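Local structure of COG0546: Predicted phosphatases (Streptococcus pneumoniae, 2AH5) at residues A[90-95]-A[204-209]; A[10-15]-A[114-119]; A[31-36]-A[57-62]; A[128-133]-A[147-152]. The protein is of unknown function but, as a haloacid dehalogenase-like hydrolase, is predicted to act as a phosphatase. All blocks are in the same frame, centred on the assembly; numbering follows the deposited sequence.

How the contacts relate
From the N terminus, residues 10-15 follow the first strand of the parallel sheet and open the loop that contact 2 closes at helix 110-119. Inside that loop lies contact 3, a short closure within the helical insert. Residues 90-95 then open contact 1 before contact 2 has closed, and the two cross; they also touch, with Leu93 CD2 4.0 Å from Leu15 CD2. Contact 4 opens on strand 128-132, the next element after helix 110-119, touches contact 2 (Ala117 against Ile129) and closes at the end of helix 139-149, joining it to that edge strand. It nests within contact 1, which ties helix 89-97 to helix 204-208 near the C terminus.

Contact 1: A[90-95]-A[204-209]; sequences IDLLEE and EVLAYF
Leu92 presses its CD1 methyl against two neighbours on helix 204-208 at once. Leu92 CD1 lies 3.8 Å from Leu206 CD2 and 3.9 Å from Val205 CB, so one branch of a single leucine carries most of the contact. Leu92 and Leu206 run past each other in opposite directions, whereas Val205 meets Leu92 nearly at a right angle. One turn on, Glu95 adds only its aliphatic root: Glu95 CB is 3.8 Å from Leu206 CD2, and the chain then bends at chi2 (-58°), with the residue on the exposed side of the contact.

The leucine reaches across because its CG stands opposite the backbone N (chi1 174°), which swings the branch toward Val205. Behind these side chains the two short helical segments run almost parallel, 21° apart, with axes 10.4 Å from each other; the partner of 90-95 is only weakly bonded as a helix.

Val205 also packs on Ile160 of strand 157-161 and Ala199 of strand 197-199, while Leu93, facing away from this contact, sits on Phe9 of strand 6-9. The two helices therefore lie side by side against the central parallel sheet, with Phe209 continuing the packing onto Ile7 and Ile158.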
loop_
_atom_site.group_PDB
_atom_site.type_symbol
_atom_site.label_atom_id
_atom_site.label_comp_id
_atom_site.label_asym_id
_atom_site.label_seq_id
_atom_site.Cartn_x
_atom_site.Cartn_y
_atom_site.Cartn_z
ATOM N N ILE A 90 -0.544 -5.085 -14.808
ATOM C CA ILE A 90 0.079 -4.448 -15.985
ATOM C C ILE A 90 -0.999 -3.922 -16.941
ATOM O O ILE A 90 -0.918 -2.773 -17.391
ATOM C CB ILE A 90 1.086 -5.375 -16.736
ATOM C CG1 ILE A 90 2.306 -5.715 -15.861
ATOM C CG2 ILE A 90 1.580 -4.711 -18.027
ATOM C CD1 ILE A 90 3.288 -4.559 -15.685
ATOM N N ASP A 91 -2.002 -4.760 -17.240
ATOM C CA ASP A 91 -3.145 -4.333 -18.086
ATOM C C ASP A 91 -3.813 -3.063 -17.544
ATOM O O ASP A 91 -4.054 -2.107 -18.297
ATOM C CB ASP A 91 -4.172 -5.448 -18.251
ATOM C CG ASP A 91 -5.069 -5.250 -19.484
ATOM O OD1 ASP A 91 -4.663 -4.500 -20.434
ATOM O OD2 ASP A 91 -6.163 -5.861 -19.484
ATOM N N LEU A 92 -4.107 -3.055 -16.251
ATOM C CA LEU A 92 -4.784 -1.915 -15.616
ATOM C C LEU A 92 -3.939 -0.662 -15.742
ATOM O O LEU A 92 -4.440 0.419 -16.094
ATOM C CB LEU A 92 -5.012 -2.212 -14.124
ATOM C CG LEU A 92 -5.573 -1.040 -13.325
ATOM C CD1 LEU A 92 -6.960 -0.635 -13.843
ATOM C CD2 LEU A 92 -5.615 -1.457 -11.858
ATOM N N LEU A 93 -2.654 -0.790 -15.419
ATOM C CA LEU A 93 -1.757 0.368 -15.529
ATOM C C LEU A 93 -1.590 0.915 -16.959
ATOM O O LEU A 93 -1.656 2.124 -17.160
ATOM C CB LEU A 93 -0.392 0.037 -14.941
ATOM C CG LEU A 93 -0.407 -0.254 -13.443
ATOM C CD1 LEU A 93 1.009 -0.699 -12.998
ATOM C CD2 LEU A 93 -0.911 0.988 -12.668
ATOM N N GLU A 94 -1.355 0.034 -17.926
ATOM C CA GLU A 94 -1.239 0.447 -19.340
ATOM C C GLU A 94 -2.484 1.230 -19.740
ATOM O O GLU A 94 -2.399 2.306 -20.340
ATOM C CB GLU A 94 -1.089 -0.779 -20.268
ATOM C CG GLU A 94 0.179 -1.569 -20.157
ATOM C CD GLU A 94 0.145 -2.848 -21.013
ATOM O OE1 GLU A 94 -0.805 -3.679 -20.861
ATOM O OE2 GLU A 94 1.093 -3.048 -21.817
ATOM N N GLU A 95 -3.656 0.716 -19.367
ATOM C CA GLU A 95 -4.911 1.363 -19.734
ATOM C C GLU A 95 -5.107 2.716 -19.057
ATOM O O GLU A 95 -5.375 3.708 -19.735
ATOM C CB GLU A 95 -6.089 0.431 -19.443
ATOM C CG GLU A 95 -6.178 -0.756 -20.407
ATOM C CD GLU A 95 -6.303 -0.292 -21.860
ATOM O OE1 GLU A 95 -7.271 0.438 -22.157
ATOM O OE2 GLU A 95 -5.424 -0.631 -22.684
ATOM N N GLU A 204 -12.118 -4.328 -13.404
ATOM C CA GLU A 204 -13.337 -3.692 -12.924
ATOM C C GLU A 204 -13.091 -2.171 -12.572
ATOM O O GLU A 204 -13.985 -1.330 -12.664
ATOM C CB GLU A 204 -13.801 -4.469 -11.718
ATOM C CG GLU A 204 -15.188 -4.180 -11.293
ATOM C CD GLU A 204 -15.593 -5.041 -10.108
ATOM O OE1 GLU A 204 -14.780 -5.893 -9.647
ATOM O OE2 GLU A 204 -16.724 -4.829 -9.651
ATOM N N VAL A 205 -11.846 -1.849 -12.227
ATOM C CA VAL A 205 -11.465 -0.474 -11.859
ATOM C C VAL A 205 -11.739 0.487 -13.016
ATOM O O VAL A 205 -12.097 1.648 -12.833
ATOM C CB VAL A 205 -9.974 -0.396 -11.459
ATOM C CG1 VAL A 205 -9.541 1.056 -11.297
ATOM C CG2 VAL A 205 -9.714 -1.143 -10.136
ATOM N N LEU A 206 -11.565 -0.023 -14.227
ATOM C CA LEU A 206 -11.544 0.802 -15.429
ATOM C C LEU A 206 -12.893 1.423 -15.705
ATOM O O LEU A 206 -12.966 2.540 -16.188
ATOM C CB LEU A 206 -11.121 -0.053 -16.615
ATOM C CG LEU A 206 -9.660 -0.437 -16.589
ATOM C CD1 LEU A 206 -9.425 -1.482 -17.678
ATOM C CD2 LEU A 206 -8.772 0.808 -16.812
ATOM N N ALA A 207 -13.954 0.689 -15.371
ATOM C CA ALA A 207 -15.338 1.117 -15.601
ATOM C C ALA A 207 -15.686 2.417 -14.881
ATOM O O ALA A 207 -16.509 3.200 -15.364
ATOM C CB ALA A 207 -16.313 -0.003 -15.186
ATOM N N TYR A 208 -15.058 2.664 -13.723
ATOM C CA TYR A 208 -15.316 3.894 -13.003
ATOM C C TYR A 208 -14.959 5.101 -13.836
ATOM O O TYR A 208 -15.661 6.106 -13.791
ATOM C CB TYR A 208 -14.582 3.960 -11.654
ATOM C CG TYR A 208 -15.017 5.130 -10.792
ATOM C CD1 TYR A 208 -16.353 5.271 -10.398
ATOM C CD2 TYR A 208 -14.102 6.107 -10.386
ATOM C CE1 TYR A 208 -16.760 6.333 -9.600
ATOM C CE2 TYR A 208 -14.500 7.190 -9.591
ATOM C CZ TYR A 208 -15.831 7.294 -9.203
ATOM O OH TYR A 208 -16.265 8.338 -8.409
ATOM N N PHE A 209 -13.878 4.977 -14.604
ATOM C CA PHE A 209 -13.380 6.059 -15.425
ATOM C C PHE A 209 -13.991 6.067 -16.843
ATOM O O PHE A 209 -13.496 6.754 -17.730
ATOM C CB PHE A 209 -11.842 6.014 -15.427
ATOM C CG PHE A 209 -11.253 5.974 -14.042
ATOM C CD1 PHE A 209 -10.961 7.158 -13.358
ATOM C CD2 PHE A 209 -11.033 4.751 -13.393
ATOM C CE1 PHE A 209 -10.429 7.131 -12.060
ATOM C CE2 PHE A 209 -10.501 4.716 -12.082
ATOM C CZ PHE A 209 -10.212 5.919 -11.414
#

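Contact 2: A[10-15]-A[114-119]; sequences DLDGTL and QDMAKN
Leu11 and Met116, the latter present as selenomethionine, extend toward each other because each has its CG opposite the backbone N, with chi1 of -176° and 174°. Met116 stays extended until it bends at chi3. The selenium does the touching: Met116 SE lies 3.8 Å from Leu11 CD2 and 3.9 Å from Leu11 CG, the two chains meeting at a slant. Met116 SE also sits 3.8 Å from Asp12 OD1, with CE a little farther off, where the side chains cross at about a right angle. This last approach is a van der Waals one; the polar partners of Asp12 OD1 are Ser18 OG, by a hydrogen bond, and Lys108 NZ, by a salt bridge.

Asp10, Asp12 and Thr14 fit the DxDx(T/V) signature of haloacid dehalogenase-like hydrolases, placed as expected at the end of strand 6-9, and the loop is probably part of the active site. Met116 thus comes from helix 110-119 to pack against the signature loop. Inside that loop Leu11 O receives two backbone bonds, from Thr14 N at 3.2 Å and Leu15 N at 3.0 Å, which gather the chain into a tight turn. Leu11 N in turn donates to Asp10 OD1 from 34° out of the carboxylate plane, at 2.9 Å. Tyr75 of helix 64-79 touches both Asp12 and Met116, while Leu11 also packs on Ile104 and Thr106 of strand 102-106.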
loop_
_atom_site.group_PDB
_atom_site.type_symbol
_atom_site.label_atom_id
_atom_site.label_comp_id
_atom_site.label_asym_id
_atom_site.label_seq_id
_atom_site.Cartn_x
_atom_site.Cartn_y
_atom_site.Cartn_z
ATOM N N ASP A 10 -2.098 2.763 -3.784
ATOM C CA ASP A 10 -1.306 2.079 -2.736
ATOM C C ASP A 10 -0.414 1.053 -3.485
ATOM O O ASP A 10 -0.694 0.715 -4.630
ATOM C CB ASP A 10 -2.216 1.359 -1.706
ATOM C CG ASP A 10 -1.508 1.103 -0.351
ATOM O OD1 ASP A 10 -0.279 1.323 -0.224
ATOM O OD2 ASP A 10 -2.192 0.674 0.612
ATOM N N LEU A 11 0.648 0.569 -2.850
ATOM C CA LEU A 11 1.637 -0.313 -3.503
ATOM C C LEU A 11 1.380 -1.733 -3.047
ATOM O O LEU A 11 0.763 -2.490 -3.763
ATOM C CB LEU A 11 3.078 0.109 -3.154
ATOM C CG LEU A 11 4.224 -0.647 -3.839
ATOM C CD1 LEU A 11 4.077 -0.641 -5.362
ATOM C CD2 LEU A 11 5.574 -0.016 -3.432
ATOM N N ASP A 12 1.857 -2.081 -1.849
ATOM C CA ASP A 12 1.610 -3.397 -1.252
ATOM C C ASP A 12 0.124 -3.658 -1.111
ATOM O O ASP A 12 -0.612 -2.793 -0.667
ATOM C CB ASP A 12 2.219 -3.473 0.147
ATOM C CG ASP A 12 3.673 -3.227 0.139
ATOM O OD1 ASP A 12 4.407 -4.181 -0.122
ATOM O OD2 ASP A 12 4.092 -2.065 0.355
ATOM N N GLY A 13 -0.319 -4.846 -1.491
ATOM C CA GLY A 13 -1.708 -5.232 -1.319
ATOM C C GLY A 13 -2.651 -4.683 -2.363
ATOM O O GLY A 13 -3.813 -5.031 -2.374
ATOM N N THR A 14 -2.143 -3.830 -3.250
ATOM C CA THR A 14 -2.961 -3.251 -4.311
ATOM C C THR A 14 -2.333 -3.559 -5.684
ATOM O O THR A 14 -2.885 -4.336 -6.470
ATOM C CB THR A 14 -3.121 -1.722 -4.076
ATOM O OG1 THR A 14 -3.867 -1.505 -2.872
ATOM C CG2 THR A 14 -3.828 -1.064 -5.237
ATOM N N LEU A 15 -1.163 -2.982 -5.951
ATOM C CA LEU A 15 -0.412 -3.292 -7.167
ATOM C C LEU A 15 0.395 -4.579 -6.985
ATOM O O LEU A 15 0.496 -5.411 -7.904
ATOM C CB LEU A 15 0.529 -2.129 -7.527
ATOM C CG LEU A 15 -0.153 -0.784 -7.775
ATOM C CD1 LEU A 15 0.848 0.356 -7.827
ATOM C CD2 LEU A 15 -0.977 -0.839 -9.059
ATOM N N GLN A 114 10.278 2.869 -4.435
ATOM C CA GLN A 114 10.925 3.064 -5.709
ATOM C C GLN A 114 11.644 1.809 -6.162
ATOM O O GLN A 114 11.472 1.419 -7.306
ATOM C CB GLN A 114 11.840 4.293 -5.700
ATOM C CG GLN A 114 11.013 5.555 -5.492
ATOM C CD GLN A 114 11.331 6.697 -6.424
ATOM O OE1 GLN A 114 10.960 7.849 -6.152
ATOM N NE2 GLN A 114 11.994 6.399 -7.532
ATOM N N ASP A 115 12.378 1.160 -5.260
ATOM C CA ASP A 115 13.083 -0.081 -5.557
ATOM C C ASP A 115 12.126 -1.177 -6.000
ATOM O O ASP A 115 12.366 -1.849 -7.026
ATOM C CB ASP A 115 13.886 -0.571 -4.346
ATOM C CG ASP A 115 15.134 0.260 -4.078
ATOM O OD1 ASP A 115 15.578 1.041 -4.965
ATOM O OD2 ASP A 115 15.670 0.120 -2.951
HETATM N N MSE A 116 11.059 -1.377 -5.228
HETATM C CA MSE A 116 10.049 -2.391 -5.562
HETATM C C MSE A 116 9.397 -2.122 -6.933
HETATM O O MSE A 116 9.326 -3.019 -7.790
HETATM C CB MSE A 116 8.985 -2.475 -4.463
HETATM C CG MSE A 116 7.794 -3.397 -4.788
HETATM SE SE MSE A 116 6.646 -3.648 -3.196
HETATM C CE MSE A 116 8.175 -3.802 -1.885
ATOM N N ALA A 117 8.940 -0.892 -7.160
ATOM C CA ALA A 117 8.346 -0.584 -8.463
ATOM C C ALA A 117 9.316 -0.863 -9.613
ATOM O O ALA A 117 8.913 -1.433 -10.625
ATOM C CB ALA A 117 7.823 0.847 -8.519
ATOM N N LYS A 118 10.591 -0.469 -9.472
ATOM C CA LYS A 118 11.582 -0.782 -10.525
ATOM C C LYS A 118 11.805 -2.297 -10.692
ATOM O O LYS A 118 11.832 -2.806 -11.824
ATOM C CB LYS A 118 12.908 -0.049 -10.278
ATOM C CG LYS A 118 13.732 0.158 -11.532
ATOM C CD LYS A 118 14.498 1.498 -11.503
ATOM C CE LYS A 118 14.520 2.145 -12.906
ATOM N NZ LYS A 118 14.947 3.598 -12.952
ATOM N N ASN A 119 11.936 -3.015 -9.574
ATOM C CA ASN A 119 12.099 -4.479 -9.599
ATOM C C ASN A 119 10.978 -5.234 -10.343
ATOM O O ASN A 119 11.234 -6.211 -11.056
ATOM C CB ASN A 119 12.208 -5.028 -8.167
ATOM C CG ASN A 119 13.498 -4.615 -7.466
ATOM O OD1 ASN A 119 14.403 -4.020 -8.081
ATOM N ND2 ASN A 119 13.585 -4.912 -6.168
#

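Contact 3: A[31-36]-A[57-62]; sequences KELGVP and TCLSKD
Leu33 and Leu59 meet through methyl groups where helix 19-33 ends in a Schellman motif, with Gly34 at positive phi as the first residue to leave the helix. The helices from 19 to 79 are inserted between the two strands of the small antiparallel pair, 16-17 and 84-85, an arrangement consistent with the helical cap of the haloacid dehalogenase family; the centre of this contact lies about 25 Å from the centre of the chain, well out in the insert.

The close part is the leucine pair. Leu33 CD1 comes to 3.6 Å from Leu59 CD1 and to 4.0 Å from Leu59 CD2, so one methyl rests against both branches of the other leucine while the two side chains cross near a right angle. Leu59 has its CG opposite the carbonyl carbon (chi1 -64°), which sends both its methyls toward the helix end. Ala67 of helix 64-79 touches both leucines, and Glu66 and Ile70 of the same helix add to the packing on Leu33.

On the other side the packing thins out. Val35, already in the loop beyond the glycine and leaning on Phe30, adds a slighter contact at the margin. Across that looser side the nearest approach is Val35 CG2 to Leu59 CD2, at 4.2 Å.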
loop_
_atom_site.group_PDB
_atom_site.type_symbol
_atom_site.label_atom_id
_atom_site.label_comp_id
_atom_site.label_asym_id
_atom_site.label_seq_id
_atom_site.Cartn_x
_atom_site.Cartn_y
_atom_site.Cartn_z
ATOM N N LYS A 31 11.486 -16.288 14.680
ATOM C CA LYS A 31 12.581 -17.287 14.789
ATOM C C LYS A 31 13.785 -16.696 15.566
ATOM O O LYS A 31 14.316 -17.314 16.483
ATOM C CB LYS A 31 13.019 -17.791 13.408
ATOM C CG LYS A 31 14.391 -18.532 13.424
ATOM C CD LYS A 31 14.848 -18.967 12.063
ATOM C CE LYS A 31 16.210 -19.635 12.166
ATOM N NZ LYS A 31 16.591 -20.366 10.915
ATOM N N GLU A 32 14.198 -15.478 15.214
ATOM C CA GLU A 32 15.367 -14.878 15.866
ATOM C C GLU A 32 15.111 -14.541 17.319
ATOM O O GLU A 32 16.022 -14.672 18.176
ATOM C CB GLU A 32 15.857 -13.644 15.090
ATOM C CG GLU A 32 16.487 -13.977 13.717
ATOM C CD GLU A 32 17.625 -14.993 13.827
ATOM O OE1 GLU A 32 18.582 -14.722 14.567
ATOM O OE2 GLU A 32 17.538 -16.070 13.205
ATOM N N LEU A 33 13.875 -14.132 17.612
ATOM C CA LEU A 33 13.483 -13.794 18.984
ATOM C C LEU A 33 13.164 -15.040 19.837
ATOM O O LEU A 33 13.013 -14.950 21.065
ATOM C CB LEU A 33 12.316 -12.811 18.975
ATOM C CG LEU A 33 12.614 -11.431 18.366
ATOM C CD1 LEU A 33 11.383 -10.543 18.423
ATOM C CD2 LEU A 33 13.818 -10.723 18.999
ATOM N N GLY A 34 13.062 -16.184 19.172
ATOM C CA GLY A 34 12.822 -17.468 19.816
ATOM C C GLY A 34 11.406 -17.618 20.338
ATOM O O GLY A 34 11.201 -18.172 21.415
ATOM N N VAL A 35 10.439 -17.099 19.583
ATOM C CA VAL A 35 9.018 -17.098 19.968
ATOM C C VAL A 35 8.184 -17.750 18.875
ATOM O O VAL A 35 8.540 -17.667 17.699
ATOM C CB VAL A 35 8.469 -15.665 20.222
ATOM C CG1 VAL A 35 9.205 -14.986 21.377
ATOM C CG2 VAL A 35 8.554 -14.829 18.977
ATOM N N PRO A 36 7.080 -18.435 19.251
ATOM C CA PRO A 36 6.283 -19.047 18.189
ATOM C C PRO A 36 5.737 -18.000 17.225
ATOM O O PRO A 36 5.366 -16.873 17.642
ATOM C CB PRO A 36 5.157 -19.763 18.955
ATOM C CG PRO A 36 5.773 -20.026 20.340
ATOM C CD PRO A 36 6.549 -18.751 20.590
ATOM N N THR A 57 1.212 -6.342 19.255
ATOM C CA THR A 57 0.193 -7.358 19.536
ATOM C C THR A 57 0.740 -8.678 20.100
ATOM O O THR A 57 -0.002 -9.432 20.744
ATOM C CB THR A 57 -0.751 -7.627 18.339
ATOM O OG1 THR A 57 -0.036 -8.272 17.280
ATOM C CG2 THR A 57 -1.390 -6.320 17.839
ATOM N N CYS A 58 2.025 -8.962 19.885
ATOM C CA CYS A 58 2.552 -10.288 20.223
ATOM C C CYS A 58 3.906 -10.322 20.931
ATOM O O CYS A 58 4.415 -11.399 21.233
ATOM C CB CYS A 58 2.599 -11.163 18.962
ATOM S SG CYS A 58 3.419 -10.365 17.581
ATOM N N LEU A 59 4.500 -9.153 21.163
ATOM C CA LEU A 59 5.789 -9.057 21.835
ATOM C C LEU A 59 5.727 -8.077 22.998
ATOM O O LEU A 59 4.883 -7.186 23.025
ATOM C CB LEU A 59 6.882 -8.605 20.859
ATOM C CG LEU A 59 7.261 -9.486 19.676
ATOM C CD1 LEU A 59 8.321 -8.758 18.852
ATOM C CD2 LEU A 59 7.756 -10.863 20.120
ATOM N N SER A 60 6.644 -8.224 23.950
ATOM C CA SER A 60 6.767 -7.236 25.015
ATOM C C SER A 60 7.249 -5.924 24.437
ATOM O O SER A 60 8.059 -5.907 23.505
ATOM C CB SER A 60 7.712 -7.717 26.116
ATOM O OG SER A 60 7.153 -8.840 26.768
ATOM N N LYS A 61 6.739 -4.832 25.003
ATOM C CA LYS A 61 7.041 -3.474 24.546
ATOM C C LYS A 61 8.555 -3.198 24.431
ATOM O O LYS A 61 9.011 -2.576 23.457
ATOM C CB LYS A 61 6.330 -2.460 25.461
ATOM C CG LYS A 61 6.513 -0.980 25.117
ATOM C CD LYS A 61 5.996 -0.094 26.250
ATOM C CE LYS A 61 6.865 -0.262 27.529
ATOM N NZ LYS A 61 6.559 0.689 28.663
ATOM N N ASP A 62 9.323 -3.690 25.407
ATOM C CA ASP A 62 10.786 -3.568 25.410
ATOM C C ASP A 62 11.475 -4.278 24.236
ATOM O O ASP A 62 12.653 -4.027 23.973
ATOM C CB ASP A 62 11.359 -4.122 26.713
ATOM C CG ASP A 62 10.806 -5.495 27.042
ATOM O OD1 ASP A 62 9.689 -5.558 27.607
ATOM O OD2 ASP A 62 11.473 -6.511 26.724
#

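Contact 4: A[128-133]-A[147-152]; sequences GIYGSS and LQTHQL
The phenol ring of Tyr130 and the imidazole of His150 meet rim to rim, neither lying over the face of the other: their planes stand at 74° and their centroids are 5.8 Å apart. The imidazole brings its NE2 corner close to the plane of the tyrosine ring, while Tyr130 OH and CE2 lie at the edge of the imidazole. Another aromatic, Tyr103, also packs on the imidazole, its plane inclined at about 40°.

What joins the two edges is a hydrogen bond between Tyr130 OH and His150 NE2, 2.7 Å long, in which either group could be the donor. Seen from the phenol oxygen, the CZ-OH-NE2 angle is close to 119°, as suits a bond made through the edge of the ring. It ties the phenol oxygen to NE2 and limits the swing of the imidazole. The same geometry brings Tyr130 CE2 to 3.7 Å from His150 NE2. Beside it, Thr149 sets its methyl against the oxygen, CG2 to Tyr130 OH at 3.6 Å; that methyl faces the tyrosine because OG1 takes the other position and bonds back to Gln145 O in its own helix.

The rest of the tyrosine lies on Val142, Gln145 and Ala146 of helix 139-149. The helix ends at Thr149; His150 is the first residue to leave it, and a Schellman motif closes the end, with Gln151 at positive phi and Leu152 N bonded to Leu147 O at 2.8 Å. The whole belongs to a beta-alpha-beta crossover of the Rossmann-like sheet, in which helix 139-149 links the outermost strand 128-132 to strand 157-161.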
loop_
_atom_site.group_PDB
_atom_site.type_symbol
_atom_site.label_atom_id
_atom_site.label_comp_id
_atom_site.label_asym_id
_atom_site.label_seq_id
_atom_site.Cartn_x
_atom_site.Cartn_y
_atom_site.Cartn_z
ATOM N N GLY A 128 5.156 9.939 -10.357
ATOM C CA GLY A 128 5.728 10.203 -9.042
ATOM C C GLY A 128 5.500 9.010 -8.150
ATOM O O GLY A 128 4.508 8.316 -8.293
ATOM N N ILE A 129 6.438 8.770 -7.247
ATOM C CA ILE A 129 6.307 7.732 -6.259
ATOM C C ILE A 129 6.652 8.370 -4.915
ATOM O O ILE A 129 7.776 8.868 -4.713
ATOM C CB ILE A 129 7.237 6.528 -6.550
ATOM C CG1 ILE A 129 6.902 5.884 -7.905
ATOM C CG2 ILE A 129 7.189 5.497 -5.353
ATOM C CD1 ILE A 129 7.732 4.656 -8.229
ATOM N N TYR A 130 5.670 8.346 -4.019
ATOM C CA TYR A 130 5.727 9.016 -2.708
ATOM C C TYR A 130 5.523 7.979 -1.609
ATOM O O TYR A 130 4.515 7.269 -1.609
ATOM C CB TYR A 130 4.663 10.118 -2.650
ATOM C CG TYR A 130 4.922 11.156 -3.733
ATOM C CD1 TYR A 130 5.886 12.133 -3.534
ATOM C CD2 TYR A 130 4.261 11.112 -4.964
ATOM C CE1 TYR A 130 6.178 13.069 -4.505
ATOM C CE2 TYR A 130 4.549 12.070 -5.980
ATOM C CZ TYR A 130 5.523 13.038 -5.720
ATOM O OH TYR A 130 5.879 14.030 -6.626
ATOM N N GLY A 131 6.487 7.881 -0.699
ATOM C CA GLY A 131 6.368 6.961 0.458
ATOM C C GLY A 131 6.581 7.737 1.759
ATOM O O GLY A 131 6.572 8.969 1.754
ATOM N N SER A 132 6.757 7.016 2.861
ATOM C CA SER A 132 6.869 7.649 4.163
ATOM C C SER A 132 8.246 8.300 4.304
ATOM O O SER A 132 9.226 7.832 3.717
ATOM C CB SER A 132 6.657 6.640 5.280
ATOM O OG SER A 132 7.639 5.640 5.214
ATOM N N SER A 133 8.285 9.338 5.138
ATOM C CA SER A 133 9.445 10.245 5.282
ATOM C C SER A 133 9.156 11.121 6.497
ATOM O O SER A 133 8.083 10.992 7.109
ATOM C CB SER A 133 9.579 11.135 4.045
ATOM O OG SER A 133 8.569 12.150 3.994
ATOM N N LEU A 147 -0.465 15.572 -3.708
ATOM C CA LEU A 147 -1.374 16.599 -4.222
ATOM C C LEU A 147 -0.674 17.952 -4.396
ATOM O O LEU A 147 -0.712 18.550 -5.490
ATOM C CB LEU A 147 -2.582 16.770 -3.302
ATOM C CG LEU A 147 -3.675 15.695 -3.212
ATOM C CD1 LEU A 147 -4.530 16.042 -2.030
ATOM C CD2 LEU A 147 -4.501 15.671 -4.494
ATOM N N GLN A 148 -0.016 18.407 -3.329
ATOM C CA GLN A 148 0.687 19.691 -3.355
ATOM C C GLN A 148 1.827 19.746 -4.377
ATOM O O GLN A 148 1.909 20.699 -5.149
ATOM C CB GLN A 148 1.140 20.084 -1.950
ATOM C CG GLN A 148 -0.064 20.254 -1.034
ATOM C CD GLN A 148 0.300 20.561 0.400
ATOM O OE1 GLN A 148 1.427 20.970 0.705
ATOM N NE2 GLN A 148 -0.663 20.368 1.293
ATOM N N THR A 149 2.655 18.704 -4.433
ATOM C CA THR A 149 3.776 18.694 -5.371
ATOM C C THR A 149 3.295 18.789 -6.824
ATOM O O THR A 149 3.970 19.399 -7.650
ATOM C CB THR A 149 4.708 17.485 -5.164
ATOM O OG1 THR A 149 5.143 17.489 -3.804
ATOM C CG2 THR A 149 5.936 17.626 -6.028
ATOM N N HIS A 150 2.110 18.237 -7.099
ATOM C CA HIS A 150 1.568 18.202 -8.458
ATOM C C HIS A 150 0.461 19.213 -8.701
ATOM O O HIS A 150 -0.227 19.169 -9.737
ATOM C CB HIS A 150 1.219 16.769 -8.880
ATOM C CG HIS A 150 2.432 15.915 -8.992
ATOM N ND1 HIS A 150 3.313 16.027 -10.049
ATOM C CD2 HIS A 150 3.000 15.056 -8.113
ATOM C CE1 HIS A 150 4.331 15.206 -9.852
ATOM N NE2 HIS A 150 4.168 14.610 -8.680
ATOM N N GLN A 151 0.311 20.117 -7.736
ATOM C CA GLN A 151 -0.573 21.271 -7.858
ATOM C C GLN A 151 -2.001 20.809 -8.130
ATOM O O GLN A 151 -2.652 21.320 -9.028
ATOM C CB GLN A 151 -0.084 22.186 -8.989
ATOM C CG GLN A 151 1.205 22.914 -8.670
ATOM C CD GLN A 151 1.653 23.827 -9.810
ATOM O OE1 GLN A 151 0.880 24.630 -10.340
ATOM N NE2 GLN A 151 2.925 23.729 -10.158
ATOM N N LEU A 152 -2.442 19.815 -7.352
ATOM C CA LEU A 152 -3.785 19.251 -7.455
ATOM C C LEU A 152 -4.625 19.637 -6.260
ATOM O O LEU A 152 -4.157 19.562 -5.110
ATOM C CB LEU A 152 -3.707 17.711 -7.498
ATOM C CG LEU A 152 -2.991 17.040 -8.663
ATOM C CD1 LEU A 152 -2.652 15.588 -8.307
ATOM C CD2 LEU A 152 -3.914 17.098 -9.901
#